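Local coordinates for salivary protein FS50 (Xenopsylla cheopis, PDB 5K6D) that inhibits the host voltage-gated sodium channel Nav1.5, acting as a small, disulfide-rich toxin secreted in the saliva of the flea, at residues 6-11 and 24-29; 51-56 and 73-78. All blocks are in the same frame, centred on the assembly; numbering follows the deposited sequence.

Contact 1 (6-11 and 24-29); sequences ERCLKG and GLATAK
Leu-9 sets CG opposite its own carbonyl carbon (chi1 -65°); CD1 continues the extended line of the chain, and CD2, the branch turned off it, reaches strand 26-28. Cys-8 instead swings SG opposite its backbone N (chi1 166°). The two side chains thereby converge on the methyl of Ala-26, with Leu-9 CD2 and Cys-8 SG each 4.2 Å from Ala-26 CB. CD2 also rests against the backbone, 3.3 Å from Thr-27 O. Alanine suits this buried place because its single methyl lets sulfur and leucine close in together, and the sulfur is itself bonded to Cys-53.

The direct hydrogen bond runs from main chain to main chain. Lys-29 N donates to Leu-9 O at 2.9 Å, approaching 20° out of the carbonyl plane, while the aliphatic CB of Lys-29 lies alongside the same oxygen and the rest of its chain leads away. Beside it, Ala-28 CB packs 3.4 Å from Cys-8 O, a small group that lets helix and strand backbones approach closely. Cys-8 O also accepts a bond from His-48 NE2, and a water lies within bonding distance of both this oxygen and Lys-29 O. Helix 6-10 thus sits at strand 26-28, one of the two outer strands of a three-stranded antiparallel sheet, and appears as an N-terminal extension preceding the beta-alpha-beta-beta order expected of a cysteine-stabilized alpha/beta fold.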
ATOM      1  N   GLU A   6     -10.505   3.985  -2.024  1.00  9.69           N
ATOM      2  CA  GLU A   6      -9.919   4.042  -3.356  1.00  9.65           C
ATOM      3  C   GLU A   6      -8.536   4.686  -3.332  1.00  9.23           C
ATOM      4  O   GLU A   6      -7.618   4.241  -4.020  1.00  9.17           O
ATOM      5  CB  GLU A   6     -10.802   4.831  -4.314  1.00 11.15           C
ATOM      6  CG  GLU A   6     -12.131   4.196  -4.625  1.00 13.62           C
ATOM      7  CD  GLU A   6     -12.890   4.926  -5.724  1.00 14.97           C
ATOM      8  OE1 GLU A   6     -12.547   6.077  -6.050  1.00 14.08           O
ATOM      9  OE2 GLU A   6     -13.842   4.332  -6.281  1.00 18.50           O
ATOM     10  N   ARG A   7      -8.392   5.754  -2.557  1.00  8.29           N
ATOM     11  CA  ARG A   7      -7.102   6.423  -2.445  1.00  7.45           C
ATOM     12  C   ARG A   7      -6.021   5.465  -1.976  1.00  7.61           C
ATOM     13  O   ARG A   7      -4.898   5.490  -2.474  1.00  7.53           O
ATOM     14  CB  ARG A   7      -7.205   7.607  -1.497  1.00  7.79           C
ATOM     15  CG  ARG A   7      -8.035   8.736  -2.046  1.00  8.79           C
ATOM     16  CD  ARG A   7      -8.156   9.834  -1.023  1.00  8.37           C
ATOM     17  NE  ARG A   7      -6.898  10.552  -0.810  1.00  7.26           N
ATOM     18  CZ  ARG A   7      -6.260  10.658   0.351  1.00  6.71           C
ATOM     19  NH1 ARG A   7      -6.716  10.060   1.454  1.00  6.99           N
ATOM     20  NH2 ARG A   7      -5.151  11.381   0.405  1.00  6.53           N
ATOM     21  N   CYS A   8      -6.366   4.611  -1.021  1.00  6.69           N
ATOM     22  CA  CYS A   8      -5.435   3.594  -0.566  1.00  6.70           C
ATOM     23  C   CYS A   8      -4.982   2.705  -1.718  1.00  6.61           C
ATOM     24  O   CYS A   8      -3.773   2.519  -1.928  1.00  7.34           O
ATOM     25  CB  CYS A   8      -6.081   2.758   0.538  1.00  8.08           C
ATOM     26  SG  CYS A   8      -5.240   1.229   0.945  1.00  7.42           S
ATOM     27  N   LEU A   9      -5.944   2.167  -2.464  1.00  7.00           N
ATOM     28  CA  LEU A   9      -5.650   1.138  -3.453  1.00  7.92           C
ATOM     29  C   LEU A   9      -5.077   1.693  -4.752  1.00  7.99           C
ATOM     30  O   LEU A   9      -4.051   1.209  -5.231  1.00 10.08           O
ATOM     31  CB  LEU A   9      -6.912   0.322  -3.749  1.00  8.29           C
ATOM     32  CG  LEU A   9      -7.441  -0.498  -2.566  1.00  8.50           C
ATOM     33  CD1 LEU A   9      -8.722  -1.214  -2.937  1.00 10.87           C
ATOM     34  CD2 LEU A   9      -6.400  -1.509  -2.091  1.00  9.38           C
ATOM     35  N   LYS A  10      -5.738   2.682  -5.346  1.00  8.78           N
ATOM     36  CA  LYS A  10      -5.261   3.177  -6.643  1.00  9.70           C
ATOM     37  C   LYS A  10      -4.504   4.506  -6.538  1.00 10.54           C
ATOM     38  O   LYS A  10      -3.915   4.957  -7.525  1.00 12.25           O
ATOM     39  CB  LYS A  10      -6.416   3.289  -7.653  1.00 12.41           C
ATOM     40  CG  LYS A  10      -7.497   4.299  -7.335  1.00 14.07           C
ATOM     41  CD  LYS A  10      -8.560   4.307  -8.443  1.00 14.95           C
ATOM     42  CE  LYS A  10      -9.615   5.375  -8.222  1.00 14.78           C
ATOM     43  NZ  LYS A  10     -10.625   5.346  -9.317  1.00 17.60           N
ATOM     44  N   GLY A  11      -4.508   5.131  -5.365  1.00  8.42           N
ATOM     45  CA  GLY A  11      -3.672   6.302  -5.147  1.00  9.88           C
ATOM     46  C   GLY A  11      -4.407   7.628  -5.151  1.00  8.48           C
ATOM     47  O   GLY A  11      -3.859   8.659  -4.731  1.00  9.16           O
ATOM     48  N   GLY A  24      -6.028 -10.388   3.794  1.00 19.05           N
ATOM     49  CA  GLY A  24      -4.653 -10.246   3.347  1.00 14.99           C
ATOM     50  C   GLY A  24      -4.151  -8.817   3.421  1.00 11.45           C
ATOM     51  O   GLY A  24      -4.650  -7.997   4.200  1.00 14.91           O
ATOM     52  N   LEU A  25      -3.158  -8.510   2.592  1.00  9.48           N
ATOM     53  CA  LEU A  25      -2.610  -7.167   2.491  1.00  8.93           C
ATOM     54  C   LEU A  25      -3.403  -6.340   1.492  1.00  9.38           C
ATOM     55  O   LEU A  25      -4.020  -6.898   0.574  1.00  9.66           O
ATOM     56  CB  LEU A  25      -1.146  -7.220   2.059  1.00  9.09           C
ATOM     57  CG  LEU A  25      -0.236  -8.099   2.915  1.00 11.53           C
ATOM     58  CD1 LEU A  25       1.194  -8.048   2.384  1.00 13.26           C
ATOM     59  CD2 LEU A  25      -0.295  -7.682   4.381  1.00 13.21           C
ATOM     60  N   ALA A  26      -3.386  -5.022   1.668  1.00  8.57           N
ATOM     61  CA  ALA A  26      -3.936  -4.095   0.684  1.00  8.60           C
ATOM     62  C   ALA A  26      -2.865  -3.730  -0.328  1.00  6.51           C
ATOM     63  O   ALA A  26      -1.766  -3.297   0.050  1.00  7.70           O
ATOM     64  CB  ALA A  26      -4.465  -2.853   1.358  1.00 10.09           C
ATOM     65  N   THR A  27      -3.180  -3.869  -1.609  1.00  7.46           N
ATOM     66  CA  THR A  27      -2.245  -3.449  -2.636  1.00  7.50           C
ATOM     67  C   THR A  27      -2.420  -1.968  -2.939  1.00  6.39           C
ATOM     68  O   THR A  27      -3.415  -1.549  -3.544  1.00  7.07           O
ATOM     69  CB  THR A  27      -2.424  -4.251  -3.916  1.00  7.88           C
ATOM     70  OG1 THR A  27      -2.220  -5.640  -3.626  1.00  9.37           O
ATOM     71  CG2 THR A  27      -1.425  -3.791  -4.972  1.00 10.05           C
ATOM     72  N   ALA A  28      -1.456  -1.177  -2.482  1.00  6.11           N
ATOM     73  CA  ALA A  28      -1.394   0.246  -2.781  1.00  6.77           C
ATOM     74  C   ALA A  28      -0.587   0.397  -4.058  1.00  6.55           C
ATOM     75  O   ALA A  28       0.646   0.487  -4.043  1.00  6.98           O
ATOM     76  CB  ALA A  28      -0.780   1.011  -1.630  1.00  6.99           C
ATOM     77  N   LYS A  29      -1.302   0.368  -5.166  1.00  7.90           N
ATOM     78  CA  LYS A  29      -0.691   0.329  -6.474  1.00  9.48           C
ATOM     79  C   LYS A  29       0.233   1.518  -6.716  1.00  9.38           C
ATOM     80  O   LYS A  29      -0.123   2.666  -6.428  1.00  9.63           O
ATOM     81  CB  LYS A  29      -1.774   0.298  -7.544  1.00 11.26           C
ATOM     82  CG  LYS A  29      -1.251   0.132  -8.952  1.00 14.45           C
ATOM     83  CD  LYS A  29      -2.404   0.041  -9.934  1.00 16.68           C
ATOM     84  CE  LYS A  29      -1.922  -0.181 -11.357  1.00 20.82           C
ATOM     85  NZ  LYS A  29      -1.248  -1.500 -11.517  1.00 22.74           N
TER
HETATM   86  O   HOH W   1      -1.871   3.496  -4.232  1.00  9.07           O

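Contact 2 (51-56 and 73-78); sequences GVCLGS and CYCKSK
Ser-56 grips two successive carbonyls of the C-terminal segment. Its backbone N donates to Lys-76 O over 2.8 Å with an N-H...O angle of 152°, and its hydroxyl donates to Ser-77 O, OG standing 2.9 Å away. The hydroxyl comes from above the carbonyl plane, 49° out of it, rather than along a lone pair. It gets there because chi1 of 60° places OG between the backbone N and the carbonyl carbon, from where it meets Ser-77 O. Serine fits well: its hydroxyl, one carbon from the backbone, reaches Ser-77 O while the backbone N of the same residue holds Lys-76 O.

Gly-55 CA lies in front of Lys-76 O, 3.2 Å away in a C-H...O contact; glycine fits because a CB here would collide with that same oxygen. A water extends the polar seam by donating to Leu-54 O and accepting from Lys-78 N, 2.8 Å from the latter.

Deeper in, Cys-53 and Cys-75 point toward each other, and their SG atoms pack 3.6 Å apart without bonding. Each belongs to a different disulfide, with Cys-8 and Cys-49 respectively. Together Cys-75–Cys-49 and Cys-73–Cys-45 fasten two alternate residues of strand 73-76 to residues four apart on helix 38-51, the hallmark of the cysteine-stabilized alpha/beta motif.

Toward the surface, the long chain of Lys-78, extended beyond CG, follows the turn after the helix with its methylenes. Its CE lies 3.3 Å from Leu-54 O and 3.5 Å from Gly-55 O, and CG packs near Gly-55 C. At this exposed place its ammonium group need not be buried. The aliphatic part of Lys-76 flanks the serine hydroxyl, with CB 3.7 Å from Ser-56 OG.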
ATOM      1  N   GLY A  51      -1.150   6.218   6.893  1.00  7.18           N
ATOM      2  CA  GLY A  51      -1.849   7.481   6.795  1.00  8.43           C
ATOM      3  C   GLY A  51      -3.026   7.512   5.849  1.00  7.75           C
ATOM      4  O   GLY A  51      -3.917   8.339   6.018  1.00  9.80           O
ATOM      5  N   VAL A  52      -3.027   6.639   4.848  1.00  6.99           N
ATOM      6  CA  VAL A  52      -4.103   6.623   3.860  1.00  7.15           C
ATOM      7  C   VAL A  52      -4.889   5.316   3.939  1.00  6.80           C
ATOM      8  O   VAL A  52      -6.114   5.341   4.040  1.00  8.21           O
ATOM      9  CB  VAL A  52      -3.563   6.865   2.419  1.00  7.70           C
ATOM     10  CG1 VAL A  52      -4.700   6.835   1.410  1.00  8.85           C
ATOM     11  CG2 VAL A  52      -2.825   8.212   2.338  1.00  9.49           C
ATOM     12  N   CYS A  53      -4.197   4.181   3.939  1.00  6.60           N
ATOM     13  CA  CYS A  53      -4.877   2.895   4.117  1.00  6.77           C
ATOM     14  C   CYS A  53      -5.316   2.640   5.562  1.00  6.87           C
ATOM     15  O   CYS A  53      -6.119   1.749   5.805  1.00  8.49           O
ATOM     16  CB  CYS A  53      -3.981   1.745   3.645  1.00  7.21           C
ATOM     17  SG  CYS A  53      -3.534   1.799   1.883  1.00  7.34           S
ATOM     18  N   LEU A  54      -4.781   3.411   6.505  1.00  7.68           N
ATOM     19  CA  LEU A  54      -5.093   3.284   7.933  1.00  8.65           C
ATOM     20  C   LEU A  54      -4.768   1.885   8.449  1.00  9.01           C
ATOM     21  O   LEU A  54      -5.481   1.316   9.282  1.00 11.51           O
ATOM     22  CB  LEU A  54      -6.556   3.647   8.202  1.00 10.52           C
ATOM     23  CG  LEU A  54      -7.014   4.991   7.621  1.00 13.34           C
ATOM     24  CD1 LEU A  54      -8.467   5.262   7.980  1.00 14.71           C
ATOM     25  CD2 LEU A  54      -6.119   6.133   8.080  1.00 14.36           C
ATOM     26  N   GLY A  55      -3.663   1.340   7.954  1.00  8.34           N
ATOM     27  CA  GLY A  55      -3.138   0.075   8.427  1.00  8.79           C
ATOM     28  C   GLY A  55      -2.015   0.279   9.428  1.00  8.81           C
ATOM     29  O   GLY A  55      -1.793   1.390   9.926  1.00 10.51           O
ATOM     30  N   SER A  56      -1.293  -0.793   9.728  1.00  9.78           N
ATOM     31  CA  SER A  56      -0.201  -0.733  10.699  1.00 10.80           C
ATOM     32  C   SER A  56       1.137  -0.370  10.063  1.00  9.39           C
ATOM     33  O   SER A  56       2.050   0.086  10.745  1.00 10.80           O
ATOM     34  CB  SER A  56      -0.072  -2.070  11.422  1.00 12.28           C
ATOM     35  OG  SER A  56       0.204  -3.112  10.498  1.00 12.69           O
ATOM     36  N   CYS A  73       3.082  -1.157  -3.277  1.00  8.21           N
ATOM     37  CA  CYS A  73       3.245  -1.103  -1.839  1.00  7.34           C
ATOM     38  C   CYS A  73       2.174  -2.003  -1.239  1.00  6.52           C
ATOM     39  O   CYS A  73       1.033  -1.954  -1.676  1.00  8.16           O
ATOM     40  CB  CYS A  73       3.110   0.348  -1.391  1.00  7.49           C
ATOM     41  SG  CYS A  73       2.882   0.680   0.360  1.00  7.27           S
ATOM     42  N   TYR A  74       2.536  -2.821  -0.255  1.00  7.05           N
ATOM     43  CA  TYR A  74       1.617  -3.803   0.314  1.00  7.74           C
ATOM     44  C   TYR A  74       1.413  -3.500   1.789  1.00  6.94           C
ATOM     45  O   TYR A  74       2.349  -3.594   2.595  1.00  7.97           O
ATOM     46  CB  TYR A  74       2.149  -5.222   0.085  1.00  8.72           C
ATOM     47  CG  TYR A  74       2.266  -5.530  -1.391  1.00  8.07           C
ATOM     48  CD1 TYR A  74       3.415  -5.210  -2.101  1.00  8.30           C
ATOM     49  CD2 TYR A  74       1.210  -6.119  -2.082  1.00  9.12           C
ATOM     50  CE1 TYR A  74       3.510  -5.465  -3.459  1.00  9.29           C
ATOM     51  CE2 TYR A  74       1.301  -6.386  -3.435  1.00 10.02           C
ATOM     52  CZ  TYR A  74       2.455  -6.064  -4.112  1.00  9.12           C
ATOM     53  OH  TYR A  74       2.573  -6.322  -5.464  1.00 12.20           O
ATOM     54  N   CYS A  75       0.179  -3.119   2.123  1.00  6.93           N
ATOM     55  CA  CYS A  75      -0.151  -2.631   3.453  1.00  7.38           C
ATOM     56  C   CYS A  75      -0.803  -3.682   4.325  1.00  8.06           C
ATOM     57  O   CYS A  75      -1.703  -4.399   3.889  1.00  8.45           O
ATOM     58  CB  CYS A  75      -1.093  -1.432   3.359  1.00  7.59           C
ATOM     59  SG  CYS A  75      -0.488  -0.062   2.370  1.00  7.21           S
ATOM     60  N   LYS A  76      -0.360  -3.730   5.573  1.00  8.91           N
ATOM     61  CA  LYS A  76      -0.902  -4.622   6.580  1.00 10.19           C
ATOM     62  C   LYS A  76      -1.947  -3.906   7.433  1.00 10.48           C
ATOM     63  O   LYS A  76      -1.793  -2.724   7.748  1.00 10.30           O
ATOM     64  CB  LYS A  76       0.237  -5.137   7.460  1.00 11.71           C
ATOM     65  CG  LYS A  76      -0.111  -6.329   8.329  1.00 19.57           C
ATOM     66  CD  LYS A  76       1.105  -6.835   9.110  1.00 23.63           C
ATOM     67  CE  LYS A  76       2.413  -6.626   8.351  1.00 26.57           C
ATOM     68  NZ  LYS A  76       3.452  -7.631   8.745  1.00 30.48           N
ATOM     69  N   SER A  77      -2.998  -4.618   7.825  1.00 11.35           N
ATOM     70  CA  SER A  77      -4.037  -4.039   8.664  1.00 12.01           C
ATOM     71  C   SER A  77      -3.532  -3.761  10.074  1.00 13.00           C
ATOM     72  O   SER A  77      -2.465  -4.232  10.473  1.00 14.65           O
ATOM     73  CB  SER A  77      -5.241  -4.973   8.746  1.00 13.97           C
ATOM     74  OG  SER A  77      -4.950  -6.072   9.593  1.00 18.15           O
ATOM     75  N   LYS A  78      -4.317  -3.010  10.836  1.00 14.17           N
ATOM     76  CA  LYS A  78      -4.087  -2.911  12.268  1.00 16.49           C
ATOM     77  C   LYS A  78      -4.635  -4.157  12.951  1.00 18.31           C
ATOM     78  O   LYS A  78      -5.242  -5.014  12.302  1.00 19.19           O
ATOM     79  CB  LYS A  78      -4.736  -1.653  12.844  1.00 20.17           C
ATOM     80  CG  LYS A  78      -4.117  -0.373  12.326  1.00 17.75           C
ATOM     81  CD  LYS A  78      -4.843   0.856  12.847  1.00 24.15           C
ATOM     82  CE  LYS A  78      -4.241   2.130  12.277  1.00 28.08           C
ATOM     83  NZ  LYS A  78      -5.003   3.350  12.670  1.00 32.29           N
ATOM     84  OXT LYS A  78      -4.474  -4.334  14.161  1.00 22.39           O
TER
HETATM   85  O   HOH W   2      -6.550  -1.706   9.811  1.00 27.26           O

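From the N terminus, the chain leaves helix 6-10, loops out through strand 19-20 and returns as strand 26-28, where contact 1 closes the excursion. It then runs through helix 38-51 to the turn at 51-56, passes along strand 57-60 and a long loop, and comes back as strand 73-76, where contact 2 closes a second loop. The two loops follow in series, neither nested nor crossed. In space they join: a 2.0 Å bond between Cys-8 SG and Cys-53 SG fastens the N-terminal helix to the turn after helix 38-51, and strands 26-28 and 73-76 pair as antiparallel neighbours, Thr-27 packing on Tyr-74.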